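Local coordinates for protein carbohydrate deacetylase Agd3 (Neosartorya fumigata, PDB 6NWZ) that probably removes N-acetyl groups from galactosaminogalactan, a fungal exopolysaccharide, with a metal-binding deacetylase domain, in support of biofilm formation, at residues G244-N249 against L536-D541; K291-S296 against E580-V585; D586-T591 against G659-T664. All blocks are in the same frame, centred on the assembly; numbering follows the deposited sequence.

Contact 1: residues G244-N249 against L536-D541; sequences GHRRVN and LGLRHD
His540 reaches Arg247 and Asn249 from just beyond a Schellman motif, which closes helix 520-536 with Leu538, at positive phi, as its C-prime residue. From CB, 4.0 Å from Asn249 OD1, the side chain swings so that CG lies beside the backbone N and anti to the carbonyl carbon (chi1 -67°), which carries the imidazole toward Arg247 and Asn249. CG and ND1 then pass beneath Asn249 OD1, which sits over one face toward the rim, 3.6 Å from ND1; the amide stands steeply to the ring, the planes 72° apart. At the far side, CD2 and CE1 flank the tip, where NE2 donates to Arg247 O at 2.8 Å. This bond is bent, and the donor stands well above the carbonyl plane (48°), off the lone-pair directions. Asn249 is also held by ND2, bonded to Val590 O, while Arg247 directs its guanidinium elsewhere, to Glu656 and Asp661. Beside the imidazole, Leu538 supplies the apolar part, its CD2 lying 3.9 Å from Val248 CG2. A water accepts from Arg247 N and donates to His245 O, with a weak third link to His540 NE2 at 3.4 Å.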
ATOM      1  N   GLY A 244     -11.316  11.682  -4.186  1.00 46.81           N
ATOM      2  CA  GLY A 244     -10.290  10.717  -3.857  1.00 32.84           C
ATOM      3  C   GLY A 244     -10.389  10.293  -2.411  1.00 37.21           C
ATOM      4  O   GLY A 244     -11.385  10.557  -1.733  1.00 50.70           O
ATOM      5  N   HIS A 245      -9.319   9.647  -1.942  1.00 33.46           N
ATOM      6  CA  HIS A 245      -9.325   8.980  -0.645  1.00 26.99           C
ATOM      7  C   HIS A 245      -7.913   8.574  -0.230  1.00 31.25           C
ATOM      8  O   HIS A 245      -7.237   7.835  -0.956  1.00 34.98           O
ATOM      9  CB  HIS A 245     -10.248   7.760  -0.711  1.00 27.56           C
ATOM     10  CG  HIS A 245     -10.284   6.948   0.544  1.00 56.58           C
ATOM     11  ND1 HIS A 245     -10.547   7.498   1.782  1.00 62.40           N
ATOM     12  CD2 HIS A 245     -10.109   5.621   0.749  1.00 50.40           C
ATOM     13  CE1 HIS A 245     -10.521   6.544   2.697  1.00 60.83           C
ATOM     14  NE2 HIS A 245     -10.258   5.397   2.096  1.00 64.47           N
ATOM     15  N   ARG A 246      -7.461   9.046   0.935  1.00 39.49           N
ATOM     16  CA  ARG A 246      -6.123   8.762   1.455  1.00 37.57           C
ATOM     17  C   ARG A 246      -6.228   7.852   2.674  1.00 48.19           C
ATOM     18  O   ARG A 246      -6.556   8.314   3.773  1.00 36.51           O
ATOM     19  CB  ARG A 246      -5.388  10.049   1.825  1.00 23.22           C
ATOM     20  CG  ARG A 246      -3.999   9.802   2.394  1.00 22.20           C
ATOM     21  CD  ARG A 246      -3.436  11.047   3.059  1.00 40.95           C
ATOM     22  NE  ARG A 246      -3.985  11.249   4.397  1.00 32.60           N
ATOM     23  CZ  ARG A 246      -3.948  12.402   5.059  1.00 34.05           C
ATOM     24  NH1 ARG A 246      -3.391  13.473   4.506  1.00 37.04           N
ATOM     25  NH2 ARG A 246      -4.473  12.490   6.274  1.00 30.15           N
ATOM     26  N   ARG A 247      -5.913   6.571   2.491  1.00 54.41           N
ATOM     27  CA  ARG A 247      -5.925   5.601   3.578  1.00 30.13           C
ATOM     28  C   ARG A 247      -4.693   4.713   3.472  1.00 32.11           C
ATOM     29  O   ARG A 247      -4.289   4.334   2.370  1.00 39.11           O
ATOM     30  CB  ARG A 247      -7.211   4.758   3.540  1.00 29.26           C
ATOM     31  CG  ARG A 247      -7.198   3.507   4.412  1.00 38.75           C
ATOM     32  CD  ARG A 247      -7.215   3.833   5.897  1.00 34.85           C
ATOM     33  NE  ARG A 247      -8.459   4.482   6.297  1.00 29.65           N
ATOM     34  CZ  ARG A 247      -8.551   5.755   6.668  1.00 38.29           C
ATOM     35  NH1 ARG A 247      -7.469   6.521   6.704  1.00 37.63           N
ATOM     36  NH2 ARG A 247      -9.729   6.258   7.013  1.00 30.23           N
ATOM     37  N   VAL A 248      -4.087   4.394   4.615  1.00 30.36           N
ATOM     38  CA  VAL A 248      -2.958   3.471   4.681  1.00 30.15           C
ATOM     39  C   VAL A 248      -3.377   2.266   5.511  1.00 28.55           C
ATOM     40  O   VAL A 248      -3.709   2.407   6.696  1.00 30.27           O
ATOM     41  CB  VAL A 248      -1.703   4.129   5.273  1.00 22.41           C
ATOM     42  CG1 VAL A 248      -0.602   3.091   5.461  1.00 27.92           C
ATOM     43  CG2 VAL A 248      -1.220   5.239   4.371  1.00 19.67           C
ATOM     44  N   ASN A 249      -3.368   1.088   4.894  1.00 40.17           N
ATOM     45  CA  ASN A 249      -3.690  -0.152   5.588  1.00 30.93           C
ATOM     46  C   ASN A 249      -2.408  -0.893   5.936  1.00 28.81           C
ATOM     47  O   ASN A 249      -1.481  -0.967   5.124  1.00 28.44           O
ATOM     48  CB  ASN A 249      -4.594  -1.054   4.741  1.00 21.56           C
ATOM     49  CG  ASN A 249      -6.020  -0.543   4.643  1.00 28.89           C
ATOM     50  OD1 ASN A 249      -6.565  -0.403   3.547  1.00 46.31           O
ATOM     51  ND2 ASN A 249      -6.637  -0.274   5.791  1.00 31.94           N
ATOM     52  N   LEU A 536       3.579   4.906   1.830  1.00 26.29           N
ATOM     53  CA  LEU A 536       3.425   6.283   1.377  1.00 31.99           C
ATOM     54  C   LEU A 536       2.954   6.368  -0.072  1.00 31.82           C
ATOM     55  O   LEU A 536       2.531   7.444  -0.508  1.00 26.37           O
ATOM     56  CB  LEU A 536       4.741   7.044   1.567  1.00 28.94           C
ATOM     57  CG  LEU A 536       5.170   7.179   3.033  1.00 23.28           C
ATOM     58  CD1 LEU A 536       6.482   7.929   3.183  1.00 18.93           C
ATOM     59  CD2 LEU A 536       4.074   7.868   3.820  1.00 24.97           C
ATOM     60  N   GLY A 537       3.011   5.270  -0.819  1.00 31.71           N
ATOM     61  CA  GLY A 537       2.394   5.180  -2.124  1.00 22.14           C
ATOM     62  C   GLY A 537       0.950   4.736  -2.088  1.00 31.27           C
ATOM     63  O   GLY A 537       0.353   4.510  -3.146  1.00 34.93           O
ATOM     64  N   LEU A 538       0.377   4.595  -0.890  1.00 28.21           N
ATOM     65  CA  LEU A 538      -1.025   4.222  -0.693  1.00 37.03           C
ATOM     66  C   LEU A 538      -1.336   2.839  -1.264  1.00 33.61           C
ATOM     67  O   LEU A 538      -2.475   2.550  -1.640  1.00 47.05           O
ATOM     68  CB  LEU A 538      -1.974   5.274  -1.277  1.00 32.41           C
ATOM     69  CG  LEU A 538      -1.782   6.703  -0.764  1.00 29.23           C
ATOM     70  CD1 LEU A 538      -2.944   7.593  -1.194  1.00 30.48           C
ATOM     71  CD2 LEU A 538      -1.602   6.723   0.748  1.00 22.02           C
ATOM     72  N   ARG A 539      -0.330   1.972  -1.323  1.00 28.28           N
ATOM     73  CA  ARG A 539      -0.540   0.587  -1.718  1.00 32.35           C
ATOM     74  C   ARG A 539      -1.166  -0.172  -0.552  1.00 36.39           C
ATOM     75  O   ARG A 539      -0.544  -0.319   0.507  1.00 35.03           O
ATOM     76  CB  ARG A 539       0.782  -0.046  -2.145  1.00 34.82           C
ATOM     77  CG  ARG A 539       1.464   0.679  -3.303  1.00 31.86           C
ATOM     78  CD  ARG A 539       0.764   0.405  -4.624  1.00 29.16           C
ATOM     79  NE  ARG A 539       1.004  -0.962  -5.070  1.00 52.72           N
ATOM     80  CZ  ARG A 539       1.917  -1.308  -5.972  1.00 52.63           C
ATOM     81  NH1 ARG A 539       2.674  -0.379  -6.548  1.00 30.61           N
ATOM     82  NH2 ARG A 539       2.069  -2.584  -6.303  1.00 45.08           N
ATOM     83  N   HIS A 540      -2.398  -0.643  -0.742  1.00 31.50           N
ATOM     84  CA  HIS A 540      -3.143  -1.345   0.295  1.00 27.24           C
ATOM     85  C   HIS A 540      -2.805  -2.830   0.383  1.00 32.50           C
ATOM     86  O   HIS A 540      -3.509  -3.563   1.090  1.00 35.71           O
ATOM     87  CB  HIS A 540      -4.648  -1.178   0.065  1.00 38.05           C
ATOM     88  CG  HIS A 540      -5.134   0.226   0.248  1.00 41.39           C
ATOM     89  ND1 HIS A 540      -6.445   0.594   0.038  1.00 46.59           N
ATOM     90  CD2 HIS A 540      -4.485   1.352   0.630  1.00 42.63           C
ATOM     91  CE1 HIS A 540      -6.582   1.885   0.278  1.00 48.08           C
ATOM     92  NE2 HIS A 540      -5.407   2.368   0.640  1.00 34.79           N
ATOM     93  N   ASP A 541      -1.765  -3.288  -0.313  1.00 40.52           N
ATOM     94  CA  ASP A 541      -1.387  -4.693  -0.260  1.00 36.49           C
ATOM     95  C   ASP A 541      -0.944  -5.070   1.147  1.00 36.02           C
ATOM     96  O   ASP A 541      -0.335  -4.273   1.866  1.00 42.98           O
ATOM     97  CB  ASP A 541      -0.250  -4.994  -1.243  1.00 43.76           C
ATOM     98  CG  ASP A 541      -0.338  -4.178  -2.516  1.00 46.95           C
ATOM     99  OD1 ASP A 541      -1.171  -3.249  -2.577  1.00 48.70           O
ATOM    100  OD2 ASP A 541       0.434  -4.466  -3.458  1.00 41.09           O
TER
HETATM  101  O   HOH W   1      -5.949   5.592  -0.320  1.00 38.76           O
HETATM  102  O   HOH W   2      -0.844  -3.501   4.576  1.00 33.74           O

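Contact 2: residues K291-S296 against E580-V585; sequences KMNPGS and EFVRLV
Asn293 and Val582 run antiparallel alongside one another, the asparagine amide reaching the C-terminal end of helix 569-584. The polar part of the contact is one hydrogen bond, Asn293 ND2 to Val585 O at 3.0 Å. It is bent, with 136° at the hydrogen, and the donor is tilted 35° from the carbonyl plane. Val585 is the first residue to leave helical geometry. ND2 also donates to Trp587 O, and OD1 accepts from Lys159 NZ, so both ends of the amide are engaged and its rotation is probably fixed. The torsion that places it sets CG anti to the carbonyl carbon (chi1 -59°). A bound zinc ion lies about 4 Å from the Asn293 side chain.

Van der Waals contact falls to the two methyls of Val582, mostly against polar atoms of the loop. CG1 rests 3.5 Å from Asn293 OD1, while CG2 meets Lys291 O at 3.6 Å and Met292 CA at 3.9 Å. Within the loop, a type II beta turn runs from Asn293 to Ser296; Asn293 O accepts from Ser296 N and also from the Ser296 hydroxyl, at 2.8 Å from OG, both on the same face of its plane.

Within the deacetylase domain, the loop leads from helix 275-289 to strand 300-304. Helix 569-584 meets it through Val582 and packs against helix 520-536 through Phe581 on Met532 and Leu584 on Leu536.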
ATOM      1  N   LYS A 291       1.581   3.189  19.973  1.00 31.92           N
ATOM      2  CA  LYS A 291       2.640   3.929  19.299  1.00 29.92           C
ATOM      3  C   LYS A 291       2.163   4.609  18.024  1.00 30.97           C
ATOM      4  O   LYS A 291       2.916   5.388  17.433  1.00 32.57           O
ATOM      5  CB  LYS A 291       3.812   3.000  18.960  1.00 18.74           C
ATOM      6  CG  LYS A 291       4.488   2.391  20.170  1.00 36.34           C
ATOM      7  CD  LYS A 291       5.775   1.686  19.778  1.00 22.79           C
ATOM      8  CE  LYS A 291       6.495   1.170  21.013  1.00 24.67           C
ATOM      9  NZ  LYS A 291       7.814   0.560  20.689  1.00 32.11           N
ATOM     10  N   MET A 292       0.946   4.332  17.586  1.00 30.08           N
ATOM     11  CA  MET A 292       0.462   4.836  16.316  1.00 27.52           C
ATOM     12  C   MET A 292      -0.300   6.137  16.516  1.00 29.50           C
ATOM     13  O   MET A 292      -0.754   6.455  17.616  1.00 25.25           O
ATOM     14  CB  MET A 292      -0.429   3.796  15.645  1.00 18.40           C
ATOM     15  CG  MET A 292       0.203   2.430  15.614  1.00 18.17           C
ATOM     16  SD  MET A 292      -0.813   1.214  14.775  1.00 29.52           S
ATOM     17  CE  MET A 292       0.425  -0.049  14.478  1.00 25.26           C
ATOM     18  N   ASN A 293      -0.430   6.896  15.428  1.00 28.87           N
ATOM     19  CA  ASN A 293      -1.135   8.160  15.490  1.00 29.11           C
ATOM     20  C   ASN A 293      -2.602   7.920  15.840  1.00 30.56           C
ATOM     21  O   ASN A 293      -3.126   6.822  15.641  1.00 31.73           O
ATOM     22  CB  ASN A 293      -1.023   8.901  14.160  1.00 26.37           C
ATOM     23  CG  ASN A 293       0.409   9.190  13.771  1.00 28.76           C
ATOM     24  OD1 ASN A 293       1.168   9.781  14.541  1.00 44.18           O
ATOM     25  ND2 ASN A 293       0.793   8.763  12.573  1.00 29.88           N
ATOM     26  N   PRO A 294      -3.278   8.934  16.377  1.00 32.22           N
ATOM     27  CA  PRO A 294      -4.694   8.774  16.715  1.00 26.12           C
ATOM     28  C   PRO A 294      -5.507   8.298  15.519  1.00 32.25           C
ATOM     29  O   PRO A 294      -5.212   8.619  14.367  1.00 32.91           O
ATOM     30  CB  PRO A 294      -5.111  10.181  17.155  1.00 21.81           C
ATOM     31  CG  PRO A 294      -3.861  10.760  17.717  1.00 26.22           C
ATOM     32  CD  PRO A 294      -2.743  10.223  16.855  1.00 20.70           C
ATOM     33  N   GLY A 295      -6.544   7.521  15.811  1.00 30.65           N
ATOM     34  CA  GLY A 295      -7.380   6.955  14.781  1.00 36.67           C
ATOM     35  C   GLY A 295      -6.910   5.625  14.251  1.00 37.72           C
ATOM     36  O   GLY A 295      -7.616   5.020  13.429  1.00 35.86           O
ATOM     37  N   SER A 296      -5.750   5.147  14.697  1.00 29.23           N
ATOM     38  CA  SER A 296      -5.204   3.889  14.220  1.00 28.95           C
ATOM     39  C   SER A 296      -5.917   2.703  14.862  1.00 28.83           C
ATOM     40  O   SER A 296      -6.660   2.832  15.840  1.00 45.35           O
ATOM     41  CB  SER A 296      -3.706   3.807  14.505  1.00 30.25           C
ATOM     42  OG  SER A 296      -2.979   4.738  13.727  1.00 41.24           O
ATOM     43  N   GLU A 580       8.741   4.414  11.965  1.00 30.42           N
ATOM     44  CA  GLU A 580       9.152   5.300  10.883  1.00 25.00           C
ATOM     45  C   GLU A 580       7.950   5.990  10.251  1.00 37.84           C
ATOM     46  O   GLU A 580       8.000   7.189   9.951  1.00 36.78           O
ATOM     47  CB  GLU A 580       9.932   4.521   9.828  1.00 18.47           C
ATOM     48  CG  GLU A 580      10.484   5.404   8.723  1.00 25.69           C
ATOM     49  CD  GLU A 580      11.584   6.335   9.203  1.00 34.37           C
ATOM     50  OE1 GLU A 580      12.086   6.161  10.336  1.00 50.23           O
ATOM     51  OE2 GLU A 580      11.954   7.243   8.436  1.00 41.01           O
ATOM     52  N   PHE A 581       6.867   5.245  10.029  1.00 35.12           N
ATOM     53  CA  PHE A 581       5.648   5.845   9.499  1.00 22.03           C
ATOM     54  C   PHE A 581       5.168   6.985  10.390  1.00 33.83           C
ATOM     55  O   PHE A 581       4.808   8.062   9.899  1.00 36.33           O
ATOM     56  CB  PHE A 581       4.575   4.764   9.356  1.00 26.27           C
ATOM     57  CG  PHE A 581       3.268   5.255   8.804  1.00 28.29           C
ATOM     58  CD1 PHE A 581       3.046   5.285   7.437  1.00 23.68           C
ATOM     59  CD2 PHE A 581       2.246   5.653   9.656  1.00 33.86           C
ATOM     60  CE1 PHE A 581       1.834   5.725   6.925  1.00 21.25           C
ATOM     61  CE2 PHE A 581       1.035   6.096   9.153  1.00 28.32           C
ATOM     62  CZ  PHE A 581       0.830   6.129   7.784  1.00 30.21           C
ATOM     63  N   VAL A 582       5.180   6.772  11.708  1.00 25.47           N
ATOM     64  CA  VAL A 582       4.712   7.800  12.631  1.00 24.69           C
ATOM     65  C   VAL A 582       5.690   8.972  12.682  1.00 27.14           C
ATOM     66  O   VAL A 582       5.290  10.115  12.935  1.00 31.57           O
ATOM     67  CB  VAL A 582       4.464   7.180  14.021  1.00 18.89           C
ATOM     68  CG1 VAL A 582       4.270   8.254  15.063  1.00 25.06           C
ATOM     69  CG2 VAL A 582       3.237   6.277  13.978  1.00 18.91           C
ATOM     70  N   ARG A 583       6.974   8.725  12.409  1.00 18.60           N
ATOM     71  CA  ARG A 583       7.945   9.814  12.387  1.00 18.83           C
ATOM     72  C   ARG A 583       7.712  10.768  11.219  1.00 33.82           C
ATOM     73  O   ARG A 583       8.034  11.959  11.320  1.00 31.54           O
ATOM     74  CB  ARG A 583       9.360   9.250  12.324  1.00 18.86           C
ATOM     75  CG  ARG A 583      10.427  10.314  12.326  1.00 19.24           C
ATOM     76  CD  ARG A 583      11.801   9.703  12.180  1.00 22.00           C
ATOM     77  NE  ARG A 583      12.110   9.324  10.804  1.00 20.56           N
ATOM     78  CZ  ARG A 583      12.670  10.142   9.918  1.00 30.63           C
ATOM     79  NH1 ARG A 583      12.972  11.390  10.260  1.00 31.89           N
ATOM     80  NH2 ARG A 583      12.930   9.715   8.691  1.00 22.89           N
ATOM     81  N   LEU A 584       7.154  10.273  10.112  1.00 26.15           N
ATOM     82  CA  LEU A 584       6.971  11.060   8.897  1.00 30.25           C
ATOM     83  C   LEU A 584       5.600  11.720   8.791  1.00 38.00           C
ATOM     84  O   LEU A 584       5.514  12.881   8.381  1.00 43.46           O
ATOM     85  CB  LEU A 584       7.202  10.180   7.664  1.00 23.72           C
ATOM     86  CG  LEU A 584       8.576   9.517   7.563  1.00 24.77           C
ATOM     87  CD1 LEU A 584       8.625   8.598   6.362  1.00 18.40           C
ATOM     88  CD2 LEU A 584       9.682  10.561   7.488  1.00 22.78           C
ATOM     89  N   VAL A 585       4.520  11.011   9.137  1.00 30.05           N
ATOM     90  CA  VAL A 585       3.160  11.503   8.971  1.00 28.04           C
ATOM     91  C   VAL A 585       2.383  11.278  10.265  1.00 35.93           C
ATOM     92  O   VAL A 585       2.808  10.536  11.152  1.00 32.45           O
ATOM     93  CB  VAL A 585       2.436  10.821   7.795  1.00 26.59           C
ATOM     94  CG1 VAL A 585       3.207  11.016   6.500  1.00 23.77           C
ATOM     95  CG2 VAL A 585       2.265   9.347   8.083  1.00 21.61           C
TER

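Contact 3: residues D586-T591 against G659-T664; sequences DWPLVT and GSDPLT
Pro588 CD sits obliquely over the carboxylate of Asp661, well out of its plane. CD carries most of the touch, with both carboxylate oxygens near it: Asp661 OD1 and OD2 are each 3.3 Å from Pro588 CD. Pro588 CG stays close to OD2 as well, at 3.5 Å. These are CH contacts to a carboxylate whose charge is met elsewhere, since OD1 forms a salt bridge with Arg246 and OD2 with Arg247. Trp587 lies farther off, 4.4 Å from its CB to Asp661 OD1.

The contact is an interdomain seam: the loop between helices 569-584 and 594-607 of the deacetylase domain meets the approach to strand 663-667, the middle strand of a three-stranded antiparallel sheet in the C-terminal domain.

Ser660 closes the more exposed end. Its OG points at Asp586 OD1 and donates a hydrogen bond modelled at 2.4 Å, a doubtful length at this resolution. In both residues the group, Asp586 CG or Ser660 OG, sits between its own backbone N and carbonyl carbon (chi1 61° and 57°), which lets the two polar ends meet. Nearby, a water bridges the backbones, accepting from Ser660 N at 3.0 Å and donating to Asp586 O at 2.8 Å.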
ATOM      1  N   ASP A 586       1.221  11.929  10.362  1.00 38.59           N
ATOM      2  CA  ASP A 586       0.314  11.711  11.483  1.00 43.33           C
ATOM      3  C   ASP A 586      -0.926  10.919  11.077  1.00 36.49           C
ATOM      4  O   ASP A 586      -1.911  10.888  11.822  1.00 29.45           O
ATOM      5  CB  ASP A 586      -0.095  13.037  12.127  1.00 46.58           C
ATOM      6  CG  ASP A 586      -0.815  13.961  11.167  1.00 86.11           C
ATOM      7  OD1 ASP A 586      -2.014  13.728  10.892  1.00 94.69           O
ATOM      8  OD2 ASP A 586      -0.179  14.917  10.681  1.00101.47           O
ATOM      9  N   TRP A 587      -0.896  10.272   9.916  1.00 30.07           N
ATOM     10  CA  TRP A 587      -2.049   9.530   9.442  1.00 24.51           C
ATOM     11  C   TRP A 587      -2.315   8.316  10.330  1.00 32.71           C
ATOM     12  O   TRP A 587      -1.407   7.798  10.986  1.00 30.95           O
ATOM     13  CB  TRP A 587      -1.834   9.064   8.005  1.00 23.79           C
ATOM     14  CG  TRP A 587      -1.378  10.130   7.058  1.00 31.70           C
ATOM     15  CD1 TRP A 587      -1.501  11.483   7.211  1.00 31.74           C
ATOM     16  CD2 TRP A 587      -0.720   9.926   5.805  1.00 26.27           C
ATOM     17  NE1 TRP A 587      -0.958  12.130   6.126  1.00 29.71           N
ATOM     18  CE2 TRP A 587      -0.472  11.194   5.249  1.00 27.91           C
ATOM     19  CE3 TRP A 587      -0.316   8.789   5.099  1.00 23.85           C
ATOM     20  CZ2 TRP A 587       0.162  11.358   4.022  1.00 35.64           C
ATOM     21  CZ3 TRP A 587       0.313   8.953   3.882  1.00 32.14           C
ATOM     22  CH2 TRP A 587       0.545  10.227   3.355  1.00 30.85           C
ATOM     23  N   PRO A 588      -3.555   7.844  10.363  1.00 37.53           N
ATOM     24  CA  PRO A 588      -3.843   6.584  11.051  1.00 41.13           C
ATOM     25  C   PRO A 588      -3.303   5.393  10.274  1.00 41.55           C
ATOM     26  O   PRO A 588      -3.085   5.445   9.060  1.00 34.79           O
ATOM     27  CB  PRO A 588      -5.376   6.551  11.114  1.00 29.97           C
ATOM     28  CG  PRO A 588      -5.810   7.964  10.864  1.00 38.35           C
ATOM     29  CD  PRO A 588      -4.781   8.539   9.944  1.00 30.02           C
ATOM     30  N   LEU A 589      -3.070   4.307  11.006  1.00 32.93           N
ATOM     31  CA  LEU A 589      -2.823   2.993  10.426  1.00 32.27           C
ATOM     32  C   LEU A 589      -4.012   2.113  10.780  1.00 36.42           C
ATOM     33  O   LEU A 589      -4.293   1.893  11.963  1.00 33.67           O
ATOM     34  CB  LEU A 589      -1.525   2.378  10.949  1.00 19.82           C
ATOM     35  CG  LEU A 589      -0.206   3.010  10.501  1.00 32.34           C
ATOM     36  CD1 LEU A 589       0.953   2.467  11.319  1.00 26.27           C
ATOM     37  CD2 LEU A 589       0.029   2.757   9.026  1.00 20.00           C
ATOM     38  N   VAL A 590      -4.715   1.623   9.764  1.00 33.43           N
ATOM     39  CA  VAL A 590      -5.934   0.853   9.968  1.00 35.66           C
ATOM     40  C   VAL A 590      -5.730  -0.542   9.398  1.00 37.24           C
ATOM     41  O   VAL A 590      -5.438  -0.694   8.206  1.00 34.02           O
ATOM     42  CB  VAL A 590      -7.150   1.533   9.327  1.00 23.47           C
ATOM     43  CG1 VAL A 590      -8.378   0.705   9.574  1.00 26.34           C
ATOM     44  CG2 VAL A 590      -7.325   2.928   9.899  1.00 31.00           C
ATOM     45  N   THR A 591      -5.873  -1.556  10.251  1.00 41.48           N
ATOM     46  CA  THR A 591      -5.852  -2.947   9.821  1.00 36.57           C
ATOM     47  C   THR A 591      -7.278  -3.396   9.529  1.00 42.59           C
ATOM     48  O   THR A 591      -8.193  -3.122  10.313  1.00 46.30           O
ATOM     49  CB  THR A 591      -5.223  -3.849  10.889  1.00 25.92           C
ATOM     50  OG1 THR A 591      -3.860  -3.472  11.109  1.00 34.84           O
ATOM     51  CG2 THR A 591      -5.265  -5.307  10.460  1.00 27.47           C
ATOM     52  N   GLY A 659      -8.812   9.960  13.268  1.00 44.75           N
ATOM     53  CA  GLY A 659      -7.665  10.739  13.705  1.00 32.98           C
ATOM     54  C   GLY A 659      -7.744  12.163  13.194  1.00 38.34           C
ATOM     55  O   GLY A 659      -8.772  12.839  13.321  1.00 48.91           O
ATOM     56  N   SER A 660      -6.646  12.626  12.596  1.00 30.91           N
ATOM     57  CA  SER A 660      -6.563  13.965  12.030  1.00 42.59           C
ATOM     58  C   SER A 660      -6.759  13.965  10.516  1.00 52.01           C
ATOM     59  O   SER A 660      -6.379  14.932   9.845  1.00 48.83           O
ATOM     60  CB  SER A 660      -5.226  14.612  12.403  1.00 27.91           C
ATOM     61  OG  SER A 660      -4.132  13.819  11.978  1.00 45.48           O
ATOM     62  N   ASP A 661      -7.351  12.902   9.970  1.00 44.51           N
ATOM     63  CA  ASP A 661      -7.622  12.840   8.546  1.00 40.15           C
ATOM     64  C   ASP A 661      -8.640  13.902   8.148  1.00 37.99           C
ATOM     65  O   ASP A 661      -9.419  14.377   8.978  1.00 36.77           O
ATOM     66  CB  ASP A 661      -8.157  11.466   8.154  1.00 52.40           C
ATOM     67  CG  ASP A 661      -7.063  10.438   7.979  1.00 47.63           C
ATOM     68  OD1 ASP A 661      -5.890  10.833   7.807  1.00 43.43           O
ATOM     69  OD2 ASP A 661      -7.383   9.230   7.997  1.00 34.86           O
ATOM     70  N   PRO A 662      -8.645  14.299   6.881  1.00 34.03           N
ATOM     71  CA  PRO A 662      -9.769  15.080   6.361  1.00 31.81           C
ATOM     72  C   PRO A 662     -11.026  14.225   6.292  1.00 44.52           C
ATOM     73  O   PRO A 662     -10.993  12.998   6.416  1.00 41.58           O
ATOM     74  CB  PRO A 662      -9.298  15.507   4.969  1.00 28.92           C
ATOM     75  CG  PRO A 662      -8.222  14.532   4.613  1.00 29.73           C
ATOM     76  CD  PRO A 662      -7.553  14.177   5.903  1.00 26.51           C
ATOM     77  N   LEU A 663     -12.154  14.902   6.098  1.00 46.47           N
ATOM     78  CA  LEU A 663     -13.442  14.230   5.989  1.00 44.28           C
ATOM     79  C   LEU A 663     -13.577  13.585   4.616  1.00 50.29           C
ATOM     80  O   LEU A 663     -13.479  14.268   3.591  1.00 60.10           O
ATOM     81  CB  LEU A 663     -14.580  15.218   6.227  1.00 37.68           C
ATOM     82  CG  LEU A 663     -15.991  14.691   5.975  1.00 36.91           C
ATOM     83  CD1 LEU A 663     -16.265  13.443   6.805  1.00 40.98           C
ATOM     84  CD2 LEU A 663     -17.002  15.772   6.287  1.00 45.34           C
ATOM     85  N   THR A 664     -13.807  12.274   4.595  1.00 44.92           N
ATOM     86  CA  THR A 664     -14.078  11.535   3.367  1.00 42.47           C
ATOM     87  C   THR A 664     -15.561  11.187   3.333  1.00 51.79           C
ATOM     88  O   THR A 664     -16.079  10.575   4.273  1.00 71.07           O
ATOM     89  CB  THR A 664     -13.225  10.266   3.280  1.00 47.64           C
ATOM     90  OG1 THR A 664     -11.839  10.601   3.422  1.00 53.39           O
ATOM     91  CG2 THR A 664     -13.439   9.566   1.944  1.00 35.14           C
TER
HETATM   92  O   HOH W   3      -4.389  10.689  13.058  1.00 28.52           O
HETATM   93  O   HOH W   4      -3.661  14.950   8.299  1.00 40.72           O

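From the N terminus, the loop before strand 252-257 opens contact 1, and residues 291-296 open contact 2 before the first is closed at 536-541. Contact 2 then closes at 580-585, so the two loops cross, each spanning more than 280 residues. Contact 3 starts at once, at Asp586, and closes at 659-664, with 67 residues between its segments, in series with both. The three touch: Val248 CG1 packs 3.9 Å from Phe581 CE1 between contacts 1 and 2, Ser296 OG bonds to Leu589 N between contacts 2 and 3, and the Arg246-Asp661 salt bridge joins contacts 1 and 3. Together they join helices 520-536 and 569-584 to loops 244-249 and 291-296 and the C-terminal domain.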